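Local coordinates for protein Ribose/Galactose Isomerase (Vibrio parahaemolyticus, PDB 3ONO) that probably interconverts aldose and ketose sugar phosphates as an isomerase of the LacAB/RpiB family, at residues Ile6-Glu11 / Val36-Met41; Val67-Thr72 / Asn111-Ala116; Cys74-Gly79 / Phe117-Gly122. All coordinates share one frame; numbering follows the deposited sequence. Where two conformers were deposited one is given.

Contact 1: residues Ile6-Glu11 / Val36-Met41; sequences IALMME and VFNVGM
Ile6 and Val36, Ala7 and Phe37, Leu8 and Asn38 face each other in register on two parallel strands whose axes approach to 4.6 Å at an angle of 24°. The backbone bonds alternate between the two strands: Phe37 N gives to Ile6 O, Leu8 N to Phe37 O, and Val39 N to Leu8 O, all within 2.7 to 2.9 Å. Beyond these three pairs the segments stay joined, because Leu8 O also takes a weak bond from Gly40 N and because Met41 N reaches Met10 O at 2.9 Å. Met9 CA and Gly40 CA lie 3.9 Å apart, and the glycine has no side chain between the two backbones.

The Leu8 and Asn38 side chains lie alongside each other on the face shared with Ile6 and Val36. On the Ala7 face, the selenomethionine Met9 runs beside Val39, its chain turned about the CG-SE bond (chi3 69°) so that CE comes 3.8 Å from Val39 CG2. The same methyl of Val39 also reaches Ala7 CB. Phe37 turns the edge of its ring to Ile6 O, with CD2 3.7 Å from that oxygen. Farther on, selenium of Met41 rests 3.6 Å from Glu11 C.

Helix 18-31 connects the two strands as a beta-alpha-beta unit and packs on the Leu8 face. Leu8 touches Asn18 and Leu25 of that helix, while Met9 packs on Leu54, Met57 and Leu61 of helix 51-63; strand 69-74 lies along the other edge of strand 5-8.

Contact 2: residues Val67-Thr72 / Asn111-Ala116; sequences VDFVVT and NAISLA
The Phe69 ring lies over the start of the neighbouring strand, with Asn111 C 3.8 Å above its plane and Ala112 N over the same face, both offset toward the rim. Chi1 of -156° swings the ring across to Asn111 and Ile113. The Ile113 side chain crosses that of Phe69 at about a right angle: CG1 approaches Phe69 CE1 at 3.9 Å, and CG2 meets Phe69 CZ at the same distance. The Phe69 ring also stacks edge-to-face with Phe137. Farther along this side, Val71 follows with its two methyl groups divided, CG2 near Ile113 CG1 and CG1 toward Leu115 CD1.

These residues belong to strands 69-74 and 112-116, neighbours in the parallel sheet of an alpha-beta-alpha sandwich; the axes of the two short strand segments run within 7° of each other. Val70 N bonds to Asn111 O, Ile113 N to Val70 O, Thr72 N to Ile113 O and Leu115 N to Thr72 O, all within 2.9 to 3.0 Å.

On the opposite face Val70 CB and Ala112 CB meet at 3.9 Å, beside Leu62 of helix 51-63. Thr72 sends its methyl between its own backbone N and carbonyl carbon, which brings CG2 to 3.5 Å from Ile113 O, while OG1, anti to the backbone N at -169°, turns to Met9 O and bonds to it. CG2 also lies 4.2 Å from Ser114 CB, and Ser114 OG is bonded to Gly77 O. At the strand entrance Asn111 CB rests 3.6 Å from Asp68 O, while its amide is held by the backbone of Gly89 and Val91.

Contact 3: residues Cys74-Gly79 / Phe117-Gly122; sequences CGTGQG and FAKGFG
In the strand-turn-helix connection from strand 69-74 into helix 78-85, Cys74 ends the strand and Gly75 begins the turn, and here they meet Phe117, Ala118 and Lys119, the start of the loop that follows strand 112-116. Phe117 N gives a nearly straight bond to Cys74 O, 2.9 Å with 173° at the hydrogen. Gly75 O is gripped twice, by Ala118 N at 3.0 Å in the carbonyl plane on a lone pair, and by Lys119 N at 2.9 Å, tilted 34° from that plane.

Side chains gather around this backbone core. The Phe117 ring approaches Cys74 obliquely, CD2 lying 3.7 Å from Cys74 O, and Ala118 CB sits 3.7 Å from Gly75 CA. Lys119 CB meets Thr76 CG2 at 4.0 Å, and the chain, bent at chi2, leads away to form salt bridges with Glu97 and Asp100 of a third subunit. Trp123 of a second subunit packs on Thr76 and Ala118, so the contact lies at a meeting of subunits.

Thr76 OG1 accepts from Gln78 N at 3.2 Å in an ST turn, and Gly77 is the N-cap of the helix. A type II beta turn from Ala118 to Phe121 shapes the other loop. With Gly75, Gly77 and Ala80 the sequence has the form GxGxxA, consistent with the glycine-rich turn after a parallel strand in a Rossmann-like alpha-beta-alpha fold.

How the contacts relate
From the N terminus, the chain runs from strand 5-8 through helix 18-31 to strand 35-38, and contact 1 closes that first beta-alpha-beta unit before the other contacts open. Contacts 2 and 3 cross: segments 67-72 and 74-79 come first, then 111-116 and 117-122, so each strand and the turn after it pair with the corresponding strand and loop. Contacts 1 and 2 share the sheet, strand 5-8 bonding to strand 69-74 through Ala7 O and Val71 N. Contact 3 takes over from contact 2 at the end of strand 69-74, with Leu115 O and Cys74 N joining them. Contact 1 reaches contact 3 where Met10 packs on Phe117 and Glu11 on Cys74.

Contact 1: residues Ile6-Glu11 / Val36-Met41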
# COMPACT_ATOMS: atom_id res chain seq x y z
N ILE A 6 25.44 -10.73 2.96
CA ILE A 6 24.54 -9.60 2.78
C ILE A 6 25.04 -8.38 3.55
O ILE A 6 25.30 -8.47 4.75
CB ILE A 6 23.13 -9.95 3.29
CG1 ILE A 6 22.63 -11.25 2.66
CG2 ILE A 6 22.15 -8.79 3.03
CD1 ILE A 6 21.36 -11.84 3.33
N ALA A 7 25.18 -7.24 2.87
CA ALA A 7 25.58 -6.01 3.56
C ALA A 7 24.37 -5.11 3.78
O ALA A 7 23.68 -4.78 2.82
CB ALA A 7 26.64 -5.26 2.75
N LEU A 8 24.14 -4.70 5.02
CA LEU A 8 23.13 -3.69 5.32
C LEU A 8 23.83 -2.35 5.36
O LEU A 8 24.90 -2.23 5.98
CB LEU A 8 22.48 -3.97 6.68
CG LEU A 8 21.57 -2.88 7.23
CD1 LEU A 8 20.38 -2.70 6.30
CD2 LEU A 8 21.10 -3.29 8.64
N MSE A 9 23.28 -1.34 4.70
CA MSE A 9 23.93 -0.02 4.73
C MSE A 9 22.89 1.09 4.77
O MSE A 9 22.06 1.21 3.87
CB MSE A 9 24.89 0.15 3.54
CG MSE A 9 24.24 -0.03 2.20
SE MSE A 9 25.57 0.15 0.78
CE MSE A 9 26.58 -1.46 1.10
N MSE A 10 22.94 1.89 5.83
CA MSE A 10 21.97 2.96 6.05
C MSE A 10 22.67 4.31 6.22
O MSE A 10 23.85 4.36 6.60
CB MSE A 10 21.02 2.61 7.20
CG MSE A 10 20.07 1.51 6.80
SE MSE A 10 19.13 0.72 8.30
CE MSE A 10 18.10 2.30 8.80
N GLU A 11 21.96 5.39 5.88
CA GLU A 11 22.52 6.74 5.89
C GLU A 11 21.94 7.60 7.03
O GLU A 11 21.17 7.11 7.86
CB GLU A 11 22.34 7.43 4.53
CG GLU A 11 20.90 7.36 3.99
CD GLU A 11 19.90 8.14 4.84
OE1 GLU A 11 19.10 7.48 5.51
OE2 GLU A 11 19.92 9.38 4.82
N VAL A 36 25.68 -11.83 7.64
CA VAL A 36 25.22 -10.45 7.59
C VAL A 36 26.26 -9.46 8.09
O VAL A 36 26.87 -9.67 9.14
CB VAL A 36 23.93 -10.31 8.42
CG1 VAL A 36 23.46 -8.86 8.48
CG2 VAL A 36 22.84 -11.25 7.88
N PHE A 37 26.47 -8.39 7.32
CA PHE A 37 27.43 -7.33 7.66
C PHE A 37 26.70 -6.00 7.73
O PHE A 37 25.91 -5.69 6.84
CB PHE A 37 28.51 -7.22 6.58
CG PHE A 37 29.26 -8.50 6.35
CD1 PHE A 37 30.50 -8.70 6.95
CD2 PHE A 37 28.73 -9.50 5.57
CE1 PHE A 37 31.19 -9.89 6.75
CE2 PHE A 37 29.41 -10.67 5.36
CZ PHE A 37 30.63 -10.88 5.96
N ASN A 38 26.95 -5.22 8.77
CA ASN A 38 26.25 -3.95 8.94
C ASN A 38 27.30 -2.90 8.71
O ASN A 38 28.07 -2.59 9.62
CB ASN A 38 25.66 -3.88 10.36
CG ASN A 38 24.75 -2.68 10.58
OD1 ASN A 38 24.50 -2.28 11.73
ND2 ASN A 38 24.20 -2.13 9.49
N VAL A 39 27.38 -2.38 7.48
CA VAL A 39 28.54 -1.61 7.05
C VAL A 39 28.29 -0.12 6.90
O VAL A 39 29.24 0.65 6.72
CB VAL A 39 29.12 -2.12 5.71
CG1 VAL A 39 29.41 -3.61 5.81
CG2 VAL A 39 28.14 -1.83 4.57
N GLY A 40 27.02 0.28 6.93
CA GLY A 40 26.67 1.68 6.90
C GLY A 40 26.60 2.24 8.31
O GLY A 40 27.25 1.72 9.22
N MSE A 41 25.84 3.32 8.51
CA MSE A 41 25.72 3.92 9.84
C MSE A 41 25.02 3.01 10.84
O MSE A 41 24.05 2.33 10.51
CB MSE A 41 25.01 5.26 9.76
CG MSE A 41 25.85 6.29 9.03
SE MSE A 41 24.98 8.02 8.98
CE MSE A 41 25.37 8.60 10.80

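Contact 2: residues Val67-Thr72 / Asn111-Ala116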
# COMPACT_ATOMS: atom_id res chain seq x y z
N VAL A 67 30.57 -8.91 -1.08
CA VAL A 67 29.27 -9.40 -0.68
C VAL A 67 28.46 -9.76 -1.92
O VAL A 67 28.81 -9.39 -3.04
CB VAL A 67 28.46 -8.39 0.18
CG1 VAL A 67 29.28 -7.95 1.39
CG2 VAL A 67 28.01 -7.20 -0.66
N ASP A 68 27.37 -10.49 -1.69
CA ASP A 68 26.50 -10.97 -2.75
C ASP A 68 25.24 -10.12 -2.89
O ASP A 68 24.64 -10.12 -3.96
CB ASP A 68 26.08 -12.42 -2.49
CG ASP A 68 27.28 -13.33 -2.29
OD1 ASP A 68 28.13 -13.36 -3.20
OD2 ASP A 68 27.36 -13.98 -1.22
N PHE A 69 24.86 -9.41 -1.84
CA PHE A 69 23.57 -8.72 -1.82
C PHE A 69 23.66 -7.52 -0.88
O PHE A 69 24.34 -7.58 0.14
CB PHE A 69 22.48 -9.67 -1.33
CG PHE A 69 21.08 -9.30 -1.79
CD1 PHE A 69 20.30 -8.43 -1.05
CD2 PHE A 69 20.57 -9.81 -2.97
CE1 PHE A 69 19.01 -8.10 -1.46
CE2 PHE A 69 19.27 -9.47 -3.41
CZ PHE A 69 18.50 -8.61 -2.64
N VAL A 70 22.97 -6.45 -1.24
CA VAL A 70 22.94 -5.24 -0.43
C VAL A 70 21.51 -4.90 0.01
O VAL A 70 20.60 -4.89 -0.80
CB VAL A 70 23.53 -4.05 -1.23
CG1 VAL A 70 23.18 -2.71 -0.56
CG2 VAL A 70 25.05 -4.25 -1.38
N VAL A 71 21.34 -4.63 1.30
CA VAL A 71 20.07 -4.10 1.80
C VAL A 71 20.35 -2.65 2.16
O VAL A 71 21.27 -2.36 2.91
CB VAL A 71 19.58 -4.85 3.03
CG1 VAL A 71 18.35 -4.13 3.62
CG2 VAL A 71 19.21 -6.30 2.67
N THR A 72 19.57 -1.73 1.61
CA THR A 72 19.80 -0.32 1.89
C THR A 72 18.45 0.38 1.93
O THR A 72 17.41 -0.27 1.98
CB THR A 72 20.77 0.30 0.85
OG1 THR A 72 21.19 1.60 1.28
CG2 THR A 72 20.12 0.38 -0.54
N ASN A 111 20.73 -7.56 -7.15
CA ASN A 111 21.60 -7.80 -6.00
C ASN A 111 21.52 -6.71 -4.92
O ASN A 111 22.37 -6.63 -4.06
CB ASN A 111 23.07 -8.01 -6.44
CG ASN A 111 23.63 -6.86 -7.25
OD1 ASN A 111 22.99 -5.82 -7.39
ND2 ASN A 111 24.84 -7.05 -7.80
N ALA A 112 20.49 -5.88 -4.97
CA ALA A 112 20.29 -4.89 -3.92
C ALA A 112 18.82 -4.54 -3.82
O ALA A 112 18.11 -4.60 -4.82
CB ALA A 112 21.10 -3.65 -4.21
N ILE A 113 18.35 -4.20 -2.62
CA ILE A 113 17.00 -3.67 -2.48
C ILE A 113 17.05 -2.41 -1.62
O ILE A 113 17.89 -2.31 -0.72
CB ILE A 113 16.05 -4.68 -1.83
CG1 ILE A 113 16.63 -5.20 -0.51
CG2 ILE A 113 15.80 -5.83 -2.79
CD1 ILE A 113 15.72 -6.25 0.19
N SER A 114 16.16 -1.47 -1.92
CA SER A 114 16.10 -0.21 -1.17
C SER A 114 14.74 -0.08 -0.50
O SER A 114 13.70 -0.09 -1.17
CB SER A 114 16.31 0.97 -2.11
OG SER A 114 16.24 2.21 -1.41
N LEU A 115 14.76 0.02 0.83
CA LEU A 115 13.53 0.10 1.61
C LEU A 115 13.22 1.54 1.98
O LEU A 115 14.11 2.39 1.99
CB LEU A 115 13.69 -0.70 2.91
CG LEU A 115 13.51 -2.23 2.80
CD1 LEU A 115 14.61 -2.86 1.93
CD2 LEU A 115 13.53 -2.86 4.21
N ALA A 116 11.95 1.79 2.32
CA ALA A 116 11.54 3.09 2.86
C ALA A 116 11.43 2.95 4.37
O ALA A 116 10.61 2.16 4.86
CB ALA A 116 10.20 3.50 2.26

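Contact 3: residues Cys74-Gly79 / Phe117-Gly122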
# COMPACT_ATOMS: atom_id res chain seq x y z
N CYS A 74 16.37 4.61 2.60
CA CYS A 74 16.44 5.93 3.21
C CYS A 74 15.00 6.28 3.57
O CYS A 74 14.19 5.37 3.76
CB CYS A 74 17.13 6.95 2.28
SG CYS A 74 16.53 6.98 0.57
N GLY A 75 14.66 7.57 3.70
CA GLY A 75 13.30 7.90 4.15
C GLY A 75 12.24 7.32 3.22
O GLY A 75 11.27 6.71 3.66
N THR A 76 12.41 7.52 1.92
CA THR A 76 11.47 6.97 0.95
C THR A 76 12.08 5.82 0.14
O THR A 76 11.36 5.16 -0.60
CB THR A 76 11.02 8.04 -0.07
OG1 THR A 76 12.16 8.46 -0.83
CG2 THR A 76 10.43 9.26 0.64
N GLY A 77 13.40 5.62 0.27
CA GLY A 77 14.10 4.65 -0.56
C GLY A 77 14.55 5.16 -1.93
O GLY A 77 15.37 4.52 -2.60
N GLN A 78 14.03 6.31 -2.35
CA GLN A 78 14.30 6.81 -3.71
C GLN A 78 15.76 7.22 -3.92
O GLN A 78 16.39 6.79 -4.90
CB GLN A 78 13.40 8.00 -4.05
CG GLN A 78 11.88 7.70 -3.94
CD GLN A 78 11.30 7.23 -5.27
OE1 GLN A 78 11.97 6.52 -6.03
NE2 GLN A 78 10.03 7.60 -5.53
N GLY A 79 16.31 8.06 -3.05
CA GLY A 79 17.69 8.49 -3.21
C GLY A 79 18.62 7.29 -3.24
O GLY A 79 19.50 7.17 -4.10
N PHE A 117 12.25 3.69 5.10
CA PHE A 117 12.27 3.57 6.56
C PHE A 117 11.49 4.69 7.26
O PHE A 117 11.32 4.64 8.48
CB PHE A 117 13.71 3.55 7.10
CG PHE A 117 14.53 2.40 6.58
CD1 PHE A 117 14.16 1.09 6.86
CD2 PHE A 117 15.65 2.62 5.81
CE1 PHE A 117 14.91 0.04 6.38
CE2 PHE A 117 16.41 1.56 5.33
CZ PHE A 117 16.02 0.27 5.63
N ALA A 118 11.02 5.69 6.51
CA ALA A 118 10.25 6.78 7.12
C ALA A 118 8.86 6.91 6.51
O ALA A 118 7.86 6.89 7.22
CB ALA A 118 11.01 8.11 7.03
N LYS A 119 8.79 7.05 5.19
CA LYS A 119 7.50 7.16 4.51
C LYS A 119 6.77 5.82 4.57
O LYS A 119 7.33 4.78 4.22
CB LYS A 119 7.73 7.59 3.07
CG LYS A 119 6.47 8.01 2.32
CD LYS A 119 6.00 6.94 1.39
CE LYS A 119 4.83 7.43 0.56
NZ LYS A 119 4.20 6.26 -0.07
N GLY A 120 5.52 5.83 5.01
CA GLY A 120 4.79 4.59 5.18
C GLY A 120 5.22 3.76 6.39
O GLY A 120 4.74 2.64 6.58
N PHE A 121 6.13 4.29 7.20
CA PHE A 121 6.69 3.53 8.31
C PHE A 121 6.15 4.07 9.60
O PHE A 121 6.61 5.10 10.10
CB PHE A 121 8.24 3.61 8.35
CG PHE A 121 8.86 2.61 9.31
CD1 PHE A 121 9.43 1.44 8.82
CD2 PHE A 121 8.83 2.83 10.68
CE1 PHE A 121 9.99 0.52 9.69
CE2 PHE A 121 9.38 1.89 11.55
CZ PHE A 121 9.96 0.74 11.05
N GLY A 122 5.19 3.36 10.15
CA GLY A 122 4.61 3.82 11.38
C GLY A 122 4.62 2.71 12.37
O GLY A 122 5.54 1.92 12.45